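Local coordinates for protein metallo-beta-lactamase (Simiduia agarivorans, PDB 6MFI) that probably hydrolyses beta-lactam antibiotics as a class B3 metallo-beta-lactamase with two zinc ions in its active site, at residues L249-H253 with P254-Q258; V271-A274 with C275-Y278. All blocks are in the same frame, centred on the assembly; numbering follows the deposited sequence. Where two conformers were deposited one is given.

Interaction 1 of 2, residues L249-H253 with P254-Q258; sequences LLTPH and PSASQ. With ZN (zinc ion), chain B.
The first torsions of Thr-251 and Ser-257 (chi1 51° and 49°) both place the hydroxyl between the backbone N and the carbonyl carbon, inside a tight turn; for Ser-257 this holds in the modelled conformer, one of two. The turn follows strand 248-250, the edge strand of the five-stranded sheet in the metallo-beta-lactamase fold, and enters a short 3-10 segment, 254-256. Its firmest side-chain bond runs from Thr-251 OG1, which donates to His-253 O at 2.6 Å. Ala-256 N donates to His-253 O at 2.9 Å, with an N-H...O angle of 156°. The two donors come from opposite faces of the His-253 carbonyl plane, both well out of it. His-253 O is therefore gripped twice, which should limit rotation of the peptide that follows the metal ligand. In the modelled conformer Ser-257 OG lies 2.8 Å from Thr-251 OG1. The Ser-257 proton also has Pro-254 O within weak reach, so its direction is not settled. Thr-251 CG2 and Leu-249 CD2 lie against Ser-257 CB in that conformer, at 3.6 and 3.7 Å. Ser-255 turns away, and its OG bonds to Asp-39 and to the backbone N of Trp-40. The turn presents His-253 to the second zinc site, which Asp-114 and His-115 complete on the protein side. The His-115 ring meets that of His-253 edge-to-face. His-253 NE2 binds the zinc ion at 2.1 Å, and a water bound to the same metal lies in the plane of the imidazole, at its edge.

Interaction 2 of 2, residues V271-A274 with C275-Y278; sequences VPDA and CRQY
The backbone runs from a type II beta turn, Val-271 to Ala-274, straight into helix 274-291, with Asp-273 at the N-cap in a left-handed conformation. This is the first turn of the C-terminal helix of the chain. Two i to i+4 backbone bonds start it. Gln-277 N donates to Asp-273 O at 3.0 Å, and Tyr-278 N donates to Ala-274 O at 3.1 Å. The Asp-273 side chain makes no capping bond. It lies beside Arg-276 instead, the two pointing the same way. Arg-276 CG is anti to the backbone N (chi1 -176°), which carries the aliphatic part of the chain past the aspartate. Asp-273 CB and Arg-276 CB are 4.0 Å apart. Asp-273 OD2 lies 3.6 Å from Arg-276 CD. OD2 is near the guanidinium plane, at its edge, but the carboxylate and guanidinium planes are 64° apart. The distance from Asp-273 OD2 to Arg-276 NE is 4.2 Å, beyond a salt bridge. The charges probably still attract across this exposed surface. Arg-276 takes its salt bridge elsewhere, from NH2 to Asp-243. Gln-277 CB is 3.5 Å from Asp-273 O, and Tyr-278 CB is 3.5 Å from Ala-274 O, the normal closeness of a CB to the carbonyl oxygen one helical turn earlier. Ala-274 and Cys-275 are buried. The Tyr-278 hydroxyl bonds to the backbone oxygen of Asp-212. Next to Ala-274, Cys-275 SG forms the disulfide with Cys-246 SG, a covalent tie between this helix start and the chain just before strand 248-250.

Interactions 1 and 2 follow each other along the chain, with their centres about 12 Å apart, and they touch mainly through Leu-249. Leu-249 CB meets Ala-274 CB at 3.7 Å, and Leu-249 CD2 meets Tyr-278 CB at 3.7 Å. In the modelled conformer of Cys-275, one of two, Leu-249 CD1 also lies 3.6 Å from Cys-275 SG. The start of helix 274-291 thus packs directly on the strand that leads to the metal ligand. Tyr-278 extends this joint toward the turn of interaction 1, where Tyr-278 CE1 lies 3.6 Å from Ala-256 O. Interaction 1 binds zinc itself. Interaction 2 lies farther out, and the Tyr-278 side chain remains about 10 Å from a zinc ion.

Interaction 1 of 2, residues L249-H253 with P254-Q258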
ATOM      1  N   LEU A 249      -1.191 -11.932   0.369  1.00 20.31           N
ATOM      2  CA  LEU A 249      -1.628 -10.650   0.904  1.00 19.16           C
ATOM      3  C   LEU A 249      -0.429  -9.801   1.308  1.00 17.02           C
ATOM      4  O   LEU A 249       0.517 -10.298   1.928  1.00 16.79           O
ATOM      5  CB  LEU A 249      -2.555 -10.844   2.109  1.00 20.17           C
ATOM      6  CG  LEU A 249      -3.172  -9.572   2.696  1.00 20.68           C
ATOM      7  CD1 LEU A 249      -4.192  -8.977   1.739  1.00 21.23           C
ATOM      8  CD2 LEU A 249      -3.808  -9.860   4.047  1.00 21.74           C
ATOM      9  N   LEU A 250      -0.480  -8.519   0.953  1.00 15.64           N
ATOM     10  CA  LEU A 250       0.538  -7.546   1.324  1.00 14.77           C
ATOM     11  C   LEU A 250      -0.142  -6.289   1.846  1.00 14.09           C
ATOM     12  O   LEU A 250      -1.222  -5.911   1.384  1.00 14.53           O
ATOM     13  CB  LEU A 250       1.446  -7.198   0.137  1.00 14.43           C
ATOM     14  CG  LEU A 250       2.420  -8.289  -0.314  1.00 15.16           C
ATOM     15  CD1 LEU A 250       3.140  -7.871  -1.587  1.00 14.81           C
ATOM     16  CD2 LEU A 250       3.416  -8.608   0.790  1.00 15.49           C
ATOM     17  N   THR A 251       0.499  -5.641   2.815  1.00 13.57           N
ATOM     18  CA  THR A 251      -0.085  -4.484   3.475  1.00 13.75           C
ATOM     19  C   THR A 251       0.925  -3.351   3.567  1.00 13.71           C
ATOM     20  O   THR A 251       2.125  -3.594   3.729  1.00 14.03           O
ATOM     21  CB  THR A 251      -0.574  -4.844   4.886  1.00 14.16           C
ATOM     22  OG1 THR A 251       0.472  -5.506   5.606  1.00 14.18           O
ATOM     23  CG2 THR A 251      -1.789  -5.758   4.809  1.00 14.65           C
ATOM     24  N   PRO A 252       0.464  -2.098   3.462  1.00 13.31           N
ATOM     25  CA  PRO A 252       1.395  -0.963   3.591  1.00 13.02           C
ATOM     26  C   PRO A 252       2.126  -0.940   4.920  1.00 13.87           C
ATOM     27  O   PRO A 252       3.294  -0.537   4.978  1.00 13.58           O
ATOM     28  CB  PRO A 252       0.481   0.257   3.417  1.00 13.46           C
ATOM     29  CG  PRO A 252      -0.687  -0.254   2.649  1.00 13.58           C
ATOM     30  CD  PRO A 252      -0.899  -1.657   3.123  1.00 13.51           C
ATOM     31  N   HIS A 253       1.461  -1.348   5.998  1.00 14.99           N
ATOM     32  CA  HIS A 253       2.145  -1.668   7.238  1.00 16.04           C
ATOM     33  C   HIS A 253       2.350  -3.173   7.267  1.00 14.79           C
ATOM     34  O   HIS A 253       1.366  -3.917   7.391  1.00 14.79           O
ATOM     35  CB  HIS A 253       1.334  -1.211   8.448  1.00 18.97           C
ATOM     36  CG  HIS A 253       1.148   0.272   8.523  1.00 21.92           C
ATOM     37  ND1 HIS A 253       2.096   1.115   9.059  1.00 22.82           N
ATOM     38  CD2 HIS A 253       0.123   1.063   8.125  1.00 22.69           C
ATOM     39  CE1 HIS A 253       1.664   2.361   8.990  1.00 23.30           C
ATOM     40  NE2 HIS A 253       0.469   2.358   8.428  1.00 23.52           N
ATOM     41  N   PRO A 254       3.584  -3.669   7.137  1.00 15.58           N
ATOM     42  CA  PRO A 254       3.781  -5.120   6.974  1.00 15.66           C
ATOM     43  C   PRO A 254       3.196  -5.954   8.098  1.00 16.12           C
ATOM     44  O   PRO A 254       2.706  -7.060   7.842  1.00 16.25           O
ATOM     45  CB  PRO A 254       5.309  -5.256   6.908  1.00 16.09           C
ATOM     46  CG  PRO A 254       5.779  -3.923   6.417  1.00 15.82           C
ATOM     47  CD  PRO A 254       4.848  -2.920   7.029  1.00 15.84           C
ATOM     48  N   SER A 255       3.221  -5.459   9.336  1.00 16.23           N
ATOM     49  CA  SER A 255       2.684  -6.229  10.449  1.00 17.19           C
ATOM     50  C   SER A 255       1.162  -6.307  10.438  1.00 17.47           C
ATOM     51  O   SER A 255       0.598  -7.081  11.219  1.00 18.72           O
ATOM     52  CB  SER A 255       3.165  -5.638  11.774  1.00 18.12           C
ATOM     53  OG  SER A 255       4.566  -5.799  11.927  1.00 16.96           O
ATOM     54  N   ALA A 256       0.488  -5.534   9.582  1.00 16.91           N
ATOM     55  CA  ALA A 256      -0.965  -5.633   9.487  1.00 17.98           C
ATOM     56  C   ALA A 256      -1.400  -6.995   8.963  1.00 18.52           C
ATOM     57  O   ALA A 256      -2.474  -7.485   9.331  1.00 19.67           O
ATOM     58  CB  ALA A 256      -1.517  -4.519   8.598  1.00 17.81           C
ATOM     59  N   SER A 257      -0.590  -7.616   8.105  1.00 17.86           N
ATOM     60  CA  SER A 257      -0.864  -8.952   7.591  0.81 17.92           C
ATOM     61  C   SER A 257       0.098  -9.992   8.154  1.00 19.30           C
ATOM     62  O   SER A 257       0.205 -11.094   7.605  1.00 20.28           O
ATOM     63  CB  SER A 257      -0.815  -8.956   6.062  0.81 17.36           C
ATOM     64  OG  SER A 257       0.358  -8.319   5.585  0.81 16.30           O
ATOM     65  N   GLN A 258       0.798  -9.660   9.240  1.00 19.91           N
ATOM     66  CA  GLN A 258       1.771 -10.557   9.864  1.00 21.97           C
ATOM     67  C   GLN A 258       2.819 -11.014   8.853  1.00 21.91           C
ATOM     68  O   GLN A 258       3.211 -12.182   8.815  1.00 23.04           O
ATOM     69  CB  GLN A 258       1.077 -11.754  10.519  1.00 24.30           C
ATOM     70  CG  GLN A 258       0.008 -11.367  11.529  1.00 25.37           C
ATOM     71  CD  GLN A 258      -0.389 -12.518  12.431  1.00 27.73           C
ATOM     72  OE1 GLN A 258       0.425 -13.385  12.748  1.00 29.11           O
ATOM     73  NE2 GLN A 258      -1.647 -12.528  12.856  1.00 28.13           N
TER
HETATM   74 ZN    ZN B 401      -0.037   4.208   7.585  1.00 10.69          ZN
HETATM   75  O   HOH W   1      -1.278   5.671   8.100  1.00 11.01           O

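Interaction 2 of 2, residues V271-A274 with C275-Y278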
ATOM      1  N   VAL A 271      -1.340 -17.252   1.846  1.00 30.13           N
ATOM      2  CA  VAL A 271      -2.276 -17.966   2.712  1.00 31.56           C
ATOM      3  C   VAL A 271      -3.587 -18.130   1.955  1.00 33.23           C
ATOM      4  O   VAL A 271      -4.030 -17.184   1.286  1.00 33.11           O
ATOM      5  CB  VAL A 271      -2.516 -17.222   4.036  1.00 29.78           C
ATOM      6  CG1 VAL A 271      -3.037 -18.185   5.106  1.00 31.05           C
ATOM      7  CG2 VAL A 271      -1.268 -16.481   4.494  1.00 28.27           C
ATOM      8  N   PRO A 272      -4.239 -19.288   2.019  1.00 35.16           N
ATOM      9  CA  PRO A 272      -5.611 -19.378   1.509  1.00 35.59           C
ATOM     10  C   PRO A 272      -6.540 -18.490   2.324  1.00 34.97           C
ATOM     11  O   PRO A 272      -6.417 -18.392   3.547  1.00 34.40           O
ATOM     12  CB  PRO A 272      -5.958 -20.862   1.671  1.00 37.99           C
ATOM     13  CG  PRO A 272      -4.637 -21.559   1.735  1.00 38.83           C
ATOM     14  CD  PRO A 272      -3.709 -20.603   2.419  1.00 36.99           C
ATOM     15  N   ASP A 273      -7.471 -17.835   1.627  1.00 35.39           N
ATOM     16  CA  ASP A 273      -8.431 -16.920   2.251  1.00 34.84           C
ATOM     17  C   ASP A 273      -7.720 -15.791   2.997  1.00 32.99           C
ATOM     18  O   ASP A 273      -8.139 -15.378   4.080  1.00 33.18           O
ATOM     19  CB  ASP A 273      -9.385 -17.670   3.185  1.00 35.73           C
ATOM     20  CG  ASP A 273     -10.368 -18.543   2.434  1.00 37.74           C
ATOM     21  OD1 ASP A 273     -10.019 -19.026   1.337  1.00 38.71           O
ATOM     22  OD2 ASP A 273     -11.490 -18.749   2.943  1.00 38.96           O
ATOM     23  N   ALA A 274      -6.631 -15.288   2.412  1.00 31.07           N
ATOM     24  CA  ALA A 274      -5.878 -14.213   3.049  1.00 28.84           C
ATOM     25  C   ALA A 274      -6.686 -12.922   3.079  1.00 27.82           C
ATOM     26  O   ALA A 274      -6.777 -12.258   4.119  1.00 27.26           O
ATOM     27  CB  ALA A 274      -4.548 -14.002   2.326  1.00 27.84           C
ATOM     28  N   CYS A 275      -7.281 -12.549   1.944  1.00 27.39           N
ATOM     29  CA  CYS A 275      -8.083 -11.332   1.898  0.68 27.02           C
ATOM     30  C   CYS A 275      -9.416 -11.508   2.613  1.00 27.17           C
ATOM     31  O   CYS A 275     -10.004 -10.524   3.074  1.00 26.93           O
ATOM     32  CB  CYS A 275      -8.307 -10.908   0.446  0.68 26.95           C
ATOM     33  SG  CYS A 275      -6.810 -10.351  -0.396  0.68 26.51           S
ATOM     34  N   ARG A 276      -9.905 -12.746   2.716  1.00 28.12           N
ATOM     35  CA  ARG A 276     -11.148 -12.988   3.440  1.00 28.79           C
ATOM     36  C   ARG A 276     -10.949 -12.824   4.941  1.00 28.68           C
ATOM     37  O   ARG A 276     -11.817 -12.279   5.633  1.00 28.71           O
ATOM     38  CB  ARG A 276     -11.678 -14.386   3.117  1.00 30.44           C
ATOM     39  CG  ARG A 276     -13.020 -14.706   3.753  1.00 31.54           C
ATOM     40  CD  ARG A 276     -13.692 -15.876   3.052  1.00 33.03           C
ATOM     41  NE  ARG A 276     -13.914 -15.609   1.634  1.00 32.91           N
ATOM     42  CZ  ARG A 276     -14.922 -14.886   1.158  1.00 32.89           C
ATOM     43  NH1 ARG A 276     -15.811 -14.355   1.986  1.00 32.77           N
ATOM     44  NH2 ARG A 276     -15.043 -14.695  -0.148  1.00 33.25           N
ATOM     45  N   GLN A 277      -9.809 -13.286   5.460  1.00 28.93           N
ATOM     46  CA  GLN A 277      -9.536 -13.153   6.886  1.00 29.82           C
ATOM     47  C   GLN A 277      -9.193 -11.715   7.254  1.00 28.22           C
ATOM     48  O   GLN A 277      -9.588 -11.230   8.320  1.00 28.74           O
ATOM     49  CB  GLN A 277      -8.400 -14.095   7.290  1.00 31.49           C
ATOM     50  CG  GLN A 277      -8.039 -14.046   8.765  1.00 32.46           C
ATOM     51  CD  GLN A 277      -9.090 -14.696   9.645  1.00 34.43           C
ATOM     52  OE1 GLN A 277      -9.708 -15.690   9.263  1.00 36.61           O
ATOM     53  NE2 GLN A 277      -9.297 -14.136  10.831  1.00 34.54           N
ATOM     54  N   TYR A 278      -8.462 -11.016   6.382  1.00 26.65           N
ATOM     55  CA  TYR A 278      -8.054  -9.648   6.683  1.00 25.38           C
ATOM     56  C   TYR A 278      -9.251  -8.706   6.704  1.00 25.20           C
ATOM     57  O   TYR A 278      -9.388  -7.881   7.614  1.00 24.71           O
ATOM     58  CB  TYR A 278      -7.014  -9.177   5.667  1.00 24.72           C
ATOM     59  CG  TYR A 278      -6.505  -7.774   5.917  1.00 24.62           C
ATOM     60  CD1 TYR A 278      -5.551  -7.525   6.895  1.00 24.77           C
ATOM     61  CD2 TYR A 278      -6.977  -6.700   5.175  1.00 24.90           C
ATOM     62  CE1 TYR A 278      -5.083  -6.246   7.128  1.00 24.67           C
ATOM     63  CE2 TYR A 278      -6.514  -5.416   5.400  1.00 25.00           C
ATOM     64  CZ  TYR A 278      -5.567  -5.196   6.378  1.00 24.85           C
ATOM     65  OH  TYR A 278      -5.103  -3.921   6.607  1.00 24.72           O
TER